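Local coordinates for protein shikimate kinase (Bacteroides thetaiotaomicron, PDB 3VAA) that probably catalyses the ATP-dependent phosphorylation of the 3-hydroxyl group of shikimate, using a magnesium ion, in the pathway to chorismate, at residues A[27-32]-A[119-124]; A[123-128]-A[172-177]. One frame throughout, in Å; residues are numbered along the deposited sequence.

Both interactions belong to one parallel sheet of strand order 2-3-1-4-5, the P-loop kinase arrangement of the shikimate kinases. Strand 120-125 serves both: interaction 1 joins it to the central strand 27-31, interaction 2 to strand 173-176 at the margin, and F123 and L124 are shared. The two centres lie about 10 Å apart. Between them the pairing is continuous, since T121 O is 3.0 Å from Y173 N, a probable hydrogen bond, and V122 CG1 packs on F175 CB. The C-terminal ends of the strands face the nucleotide site: the side chains of V126 and, in one of its two conformers, L124 come within about 4 Å of A36, a predicted ATP-binding residue.

Interaction 1 (A[27-32]-A[119-124]); sequences RIFLTG and GKTVFL
R27 O opens the pairing by accepting the backbone N of K120 at 2.8 Å, and from there strands 27-31 and 120-124 run side by side in the central parallel sheet of the P-loop kinase fold. Their axes approach to 4.7 Å with an angle of 21° between directions. The guanidinium of R27 turns elsewhere, to F94 O and T118 O. I28 points to the face that also carries L30, K120 and V122: I28 CD1 rests against K120 CB at 3.6 Å and also meets K120 CD, the two side chains crossing at a slant; K120 NZ goes on to L197 O. F29 bonds both ways through its backbone, N to K120 O and O to V122 N. Its ring leaves on the other face with CG anti to the carbonyl carbon (chi1 -66°), which carries the CE2 edge to G119 N at 3.7 Å, in the ring plane; T121 OG1 approaches obliquely near CD2. L30 and V122 point the same way, side by side, with L30 CD2 3.9 Å from V122 CB. T31 returns to the face of F29, where its CG2 touches T121 CG2 at about a right angle. V122 O is gripped twice by T31: the backbone N arrives at 2.8 Å, while OG1, at chi1 66°, donates at 2.9 Å from above the carbonyl plane. T31 O accepts L124 N at 2.9 Å, closing the backbone series. G32, whose backbone angles call for glycine, probably begins the P-loop; its carbonyl oxygen receives NZ of K38, a predicted ATP-binding residue, and its CA lies at the edge of the F123 ring, in the ring plane, beside CD1 and CE1.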
loop_
_atom_site.group_PDB
_atom_site.type_symbol
_atom_site.label_atom_id
_atom_site.label_comp_id
_atom_site.label_asym_id
_atom_site.label_seq_id
_atom_site.Cartn_x
_atom_site.Cartn_y
_atom_site.Cartn_z
ATOM N N ARG A 27 8.461 10.924 7.540
ATOM C CA ARG A 27 8.234 9.467 7.543
ATOM C C ARG A 27 6.760 9.229 7.212
ATOM O O ARG A 27 5.861 9.483 8.036
ATOM C CB ARG A 27 8.618 8.799 8.863
ATOM C CG ARG A 27 8.446 7.256 8.870
ATOM C CD ARG A 27 8.688 6.719 10.254
ATOM N NE ARG A 27 10.060 6.928 10.660
ATOM C CZ ARG A 27 10.468 7.314 11.866
ATOM N NH1 ARG A 27 9.618 7.609 12.846
ATOM N NH2 ARG A 27 11.764 7.430 12.086
ATOM N N ILE A 28 6.518 8.764 5.988
ATOM C CA ILE A 28 5.169 8.525 5.489
ATOM C C ILE A 28 4.912 7.048 5.228
ATOM O O ILE A 28 5.774 6.349 4.685
ATOM C CB ILE A 28 4.959 9.267 4.104
ATOM C CG1 ILE A 28 5.393 10.730 4.172
ATOM C CG2 ILE A 28 3.503 9.128 3.625
ATOM C CD1 ILE A 28 4.662 11.537 5.155
ATOM N N PHE A 29 3.740 6.558 5.635
ATOM C CA PHE A 29 3.345 5.170 5.350
ATOM C C PHE A 29 2.136 5.225 4.409
ATOM O O PHE A 29 1.184 5.924 4.688
ATOM C CB PHE A 29 2.910 4.422 6.600
ATOM C CG PHE A 29 3.992 4.193 7.594
ATOM C CD1 PHE A 29 4.882 3.159 7.429
ATOM C CD2 PHE A 29 4.083 4.989 8.741
ATOM C CE1 PHE A 29 5.860 2.929 8.357
ATOM C CE2 PHE A 29 5.069 4.765 9.681
ATOM C CZ PHE A 29 5.965 3.755 9.485
ATOM N N LEU A 30 2.188 4.472 3.314
ATOM C CA LEU A 30 1.061 4.394 2.392
ATOM C C LEU A 30 0.431 3.019 2.537
ATOM O O LEU A 30 1.127 1.983 2.566
ATOM C CB LEU A 30 1.495 4.644 0.942
ATOM C CG LEU A 30 2.258 5.950 0.697
ATOM C CD1 LEU A 30 2.728 6.047 -0.763
ATOM C CD2 LEU A 30 1.459 7.180 1.081
ATOM N N THR A 31 -0.896 3.020 2.638
ATOM C CA THR A 31 -1.673 1.823 2.819
ATOM C C THR A 31 -2.824 1.802 1.810
ATOM O O THR A 31 -3.244 2.851 1.292
ATOM C CB THR A 31 -2.264 1.732 4.244
ATOM O OG1 THR A 31 -3.223 2.773 4.440
ATOM C CG2 THR A 31 -1.147 1.825 5.342
ATOM N N GLY A 32 -3.354 0.619 1.560
ATOM C CA GLY A 32 -4.466 0.478 0.631
ATOM C C GLY A 32 -4.381 -0.831 -0.119
ATOM O O GLY A 32 -3.430 -1.591 0.040
ATOM N N GLY A 119 4.636 7.572 12.070
ATOM C CA GLY A 119 4.727 8.387 10.875
ATOM C C GLY A 119 3.361 8.817 10.402
ATOM O O GLY A 119 2.362 8.487 11.033
ATOM N N LYS A 120 3.333 9.582 9.315
ATOM C CA LYS A 120 2.086 10.074 8.734
ATOM C C LYS A 120 1.576 8.937 7.883
ATOM O O LYS A 120 2.188 8.593 6.863
ATOM C CB LYS A 120 2.321 11.322 7.877
ATOM C CG LYS A 120 2.757 12.575 8.653
ATOM C CD LYS A 120 3.104 13.722 7.690
ATOM C CE LYS A 120 3.443 15.042 8.419
ATOM N NZ LYS A 120 2.244 15.670 9.041
ATOM N N THR A 121 0.434 8.391 8.274
ATOM C CA THR A 121 -0.142 7.232 7.619
ATOM C C THR A 121 -1.319 7.624 6.742
ATOM O O THR A 121 -2.246 8.281 7.172
ATOM C CB THR A 121 -0.501 6.173 8.693
ATOM O OG1 THR A 121 0.701 5.869 9.426
ATOM C CG2 THR A 121 -1.046 4.895 8.065
ATOM N N VAL A 122 -1.244 7.227 5.471
ATOM C CA VAL A 122 -2.247 7.573 4.489
ATOM C C VAL A 122 -2.920 6.340 3.903
ATOM O O VAL A 122 -2.242 5.368 3.526
ATOM C CB VAL A 122 -1.579 8.339 3.301
ATOM C CG1 VAL A 122 -2.614 8.866 2.333
ATOM C CG2 VAL A 122 -0.704 9.475 3.795
ATOM N N PHE A 123 -4.249 6.357 3.863
ATOM C CA PHE A 123 -4.988 5.330 3.145
ATOM C C PHE A 123 -5.341 5.862 1.763
ATOM O O PHE A 123 -6.021 6.900 1.653
ATOM C CB PHE A 123 -6.220 4.920 3.908
ATOM C CG PHE A 123 -7.224 4.142 3.109
ATOM C CD1 PHE A 123 -6.839 3.125 2.256
ATOM C CD2 PHE A 123 -8.581 4.378 3.289
ATOM C CE1 PHE A 123 -7.778 2.407 1.538
ATOM C CE2 PHE A 123 -9.527 3.659 2.583
ATOM C CZ PHE A 123 -9.127 2.670 1.709
ATOM N N LEU A 124 -4.847 5.182 0.723
ATOM C CA LEU A 124 -5.186 5.522 -0.663
ATOM C C LEU A 124 -6.535 4.897 -0.959
ATOM O O LEU A 124 -6.642 3.703 -1.254
ATOM C CB LEU A 124 -4.147 5.020 -1.677
ATOM C CG LEU A 124 -2.857 5.830 -1.777
ATOM C CD1 LEU A 124 -2.075 5.800 -0.479
ATOM C CD2 LEU A 124 -2.002 5.307 -2.961
#

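Interaction 2 (A[123-128]-A[172-177]); sequences FLNVHP and QYIFNA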
loop_
_atom_site.group_PDB
_atom_site.type_symbol
_atom_site.label_atom_id
_atom_site.label_comp_id
_atom_site.label_asym_id
_atom_site.label_seq_id
_atom_site.Cartn_x
_atom_site.Cartn_y
_atom_site.Cartn_z
ATOM N N PHE A 123 -4.249 6.357 3.863
ATOM C CA PHE A 123 -4.988 5.330 3.145
ATOM C C PHE A 123 -5.341 5.862 1.763
ATOM O O PHE A 123 -6.021 6.900 1.653
ATOM C CB PHE A 123 -6.220 4.920 3.908
ATOM C CG PHE A 123 -7.224 4.142 3.109
ATOM C CD1 PHE A 123 -6.839 3.125 2.256
ATOM C CD2 PHE A 123 -8.581 4.378 3.289
ATOM C CE1 PHE A 123 -7.778 2.407 1.538
ATOM C CE2 PHE A 123 -9.527 3.659 2.583
ATOM C CZ PHE A 123 -9.127 2.670 1.709
ATOM N N LEU A 124 -4.847 5.182 0.723
ATOM C CA LEU A 124 -5.186 5.522 -0.663
ATOM C C LEU A 124 -6.535 4.897 -0.959
ATOM O O LEU A 124 -6.642 3.703 -1.254
ATOM C CB LEU A 124 -4.147 5.020 -1.677
ATOM C CG LEU A 124 -2.857 5.830 -1.777
ATOM C CD1 LEU A 124 -2.075 5.800 -0.479
ATOM C CD2 LEU A 124 -2.002 5.307 -2.961
ATOM N N ASN A 125 -7.568 5.713 -0.807
ATOM C CA ASN A 125 -8.929 5.318 -1.027
ATOM C C ASN A 125 -9.247 5.417 -2.506
ATOM O O ASN A 125 -9.176 6.497 -3.091
ATOM C CB ASN A 125 -9.844 6.259 -0.215
ATOM C CG ASN A 125 -11.326 5.976 -0.425
ATOM O OD1 ASN A 125 -11.737 4.824 -0.567
ATOM N ND2 ASN A 125 -12.125 7.026 -0.418
ATOM N N VAL A 126 -9.580 4.276 -3.088
ATOM C CA VAL A 126 -9.884 4.178 -4.521
ATOM C C VAL A 126 -11.215 3.457 -4.719
ATOM O O VAL A 126 -11.453 2.386 -4.183
ATOM C CB VAL A 126 -8.751 3.489 -5.263
ATOM C CG1 VAL A 126 -9.076 3.335 -6.786
ATOM C CG2 VAL A 126 -7.439 4.291 -5.077
ATOM N N HIS A 127 -12.083 4.086 -5.494
ATOM C CA HIS A 127 -13.399 3.555 -5.768
ATOM C C HIS A 127 -13.268 2.212 -6.471
ATOM O O HIS A 127 -12.396 2.031 -7.313
ATOM C CB HIS A 127 -14.170 4.532 -6.654
ATOM C CG HIS A 127 -15.643 4.267 -6.714
ATOM N ND1 HIS A 127 -16.200 3.350 -7.580
ATOM C CD2 HIS A 127 -16.677 4.813 -6.027
ATOM C CE1 HIS A 127 -17.513 3.342 -7.425
ATOM N NE2 HIS A 127 -17.830 4.219 -6.488
ATOM N N PRO A 128 -14.138 1.258 -6.131
ATOM C CA PRO A 128 -14.054 -0.069 -6.748
ATOM C C PRO A 128 -14.147 -0.058 -8.283
ATOM O O PRO A 128 -13.574 -0.926 -8.919
ATOM C CB PRO A 128 -15.219 -0.840 -6.124
ATOM C CG PRO A 128 -15.715 -0.048 -5.034
ATOM C CD PRO A 128 -15.115 1.310 -5.040
ATOM N N GLN A 172 -4.549 7.886 9.717
ATOM C CA GLN A 172 -4.732 9.293 10.071
ATOM C C GLN A 172 -5.253 10.098 8.897
ATOM O O GLN A 172 -6.116 10.969 9.066
ATOM C CB GLN A 172 -3.425 9.925 10.549
ATOM C CG GLN A 172 -3.614 11.400 10.914
ATOM C CD GLN A 172 -2.365 12.079 11.430
ATOM O OE1 GLN A 172 -1.269 11.520 11.401
ATOM N NE2 GLN A 172 -2.530 13.312 11.903
ATOM N N TYR A 173 -4.737 9.812 7.698
ATOM C CA TYR A 173 -5.129 10.539 6.505
ATOM C C TYR A 173 -5.790 9.628 5.488
ATOM O O TYR A 173 -5.317 8.513 5.258
ATOM C CB TYR A 173 -3.908 11.165 5.840
ATOM C CG TYR A 173 -3.130 12.115 6.702
ATOM C CD1 TYR A 173 -3.533 13.440 6.852
ATOM C CD2 TYR A 173 -1.966 11.706 7.342
ATOM C CE1 TYR A 173 -2.805 14.317 7.642
ATOM C CE2 TYR A 173 -1.235 12.576 8.120
ATOM C CZ TYR A 173 -1.660 13.880 8.265
ATOM O OH TYR A 173 -0.928 14.750 9.034
ATOM N N ILE A 174 -6.886 10.100 4.891
ATOM C CA ILE A 174 -7.589 9.351 3.851
ATOM C C ILE A 174 -7.533 10.219 2.589
ATOM O O ILE A 174 -8.016 11.354 2.569
ATOM C CB ILE A 174 -9.022 8.949 4.256
ATOM C CG1 ILE A 174 -8.997 8.054 5.515
ATOM C CG2 ILE A 174 -9.721 8.188 3.112
ATOM C CD1 ILE A 174 -10.376 7.571 5.971
ATOM N N PHE A 175 -6.933 9.672 1.544
ATOM C CA PHE A 175 -6.698 10.378 0.302
ATOM C C PHE A 175 -7.320 9.649 -0.880
ATOM O O PHE A 175 -7.129 8.456 -1.060
ATOM C CB PHE A 175 -5.189 10.518 0.093
ATOM C CG PHE A 175 -4.786 11.263 -1.160
ATOM C CD1 PHE A 175 -4.824 12.655 -1.197
ATOM C CD2 PHE A 175 -4.300 10.586 -2.262
ATOM C CE1 PHE A 175 -4.423 13.346 -2.335
ATOM C CE2 PHE A 175 -3.892 11.271 -3.400
ATOM C CZ PHE A 175 -3.961 12.664 -3.430
ATOM N N ASN A 176 -8.064 10.384 -1.693
ATOM C CA ASN A 176 -8.656 9.801 -2.904
ATOM C C ASN A 176 -7.578 9.662 -3.976
ATOM O O ASN A 176 -7.004 10.658 -4.453
ATOM C CB ASN A 176 -9.859 10.632 -3.375
ATOM C CG ASN A 176 -10.468 10.116 -4.666
ATOM O OD1 ASN A 176 -9.755 9.818 -5.627
ATOM N ND2 ASN A 176 -11.806 10.043 -4.708
ATOM N N ALA A 177 -7.296 8.414 -4.347
ATOM C CA ALA A 177 -6.253 8.103 -5.292
ATOM C C ALA A 177 -6.828 7.589 -6.625
ATOM O O ALA A 177 -6.165 6.839 -7.336
ATOM C CB ALA A 177 -5.291 7.071 -4.660
#
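The side chain of I174 lies across from F123 and N125 on one face of the sheet, where strands 123-125 and 173-176 pair in parallel with axes 4.7 Å apart and 32° between directions. From its CB the branches part: with CG1 at chi1 -60°, CG2 is left anti to the backbone N and carries the contact, reaching N125 CB at 3.8 Å and, obliquely to the ring, F123 CD2 at 4.0 Å. I174 CG1 and CD1 stay slightly farther from F123 CD2, at 4.3 and 4.5 Å. The backbones pair through four N-H...O bonds: Y173 O accepts F123 N, F123 O accepts F175 N at 2.9 Å with a nearly straight N-H...O angle of 177°, F175 O accepts N125 N, and, past the last bridge, A177 N reaches N125 O at 3.0 Å from above the carbonyl plane. A177 CB touches both V126 CG2, at 3.5 Å, and L124 CB, extending the apolar contact beyond the strand. The opposite face is covered by helices: F175 packs on L41 of helix 38-49 and on S189, R192 and L193 of helix 183-196. Strand 173-176 is the outermost strand within the chain, next to strand 120-125.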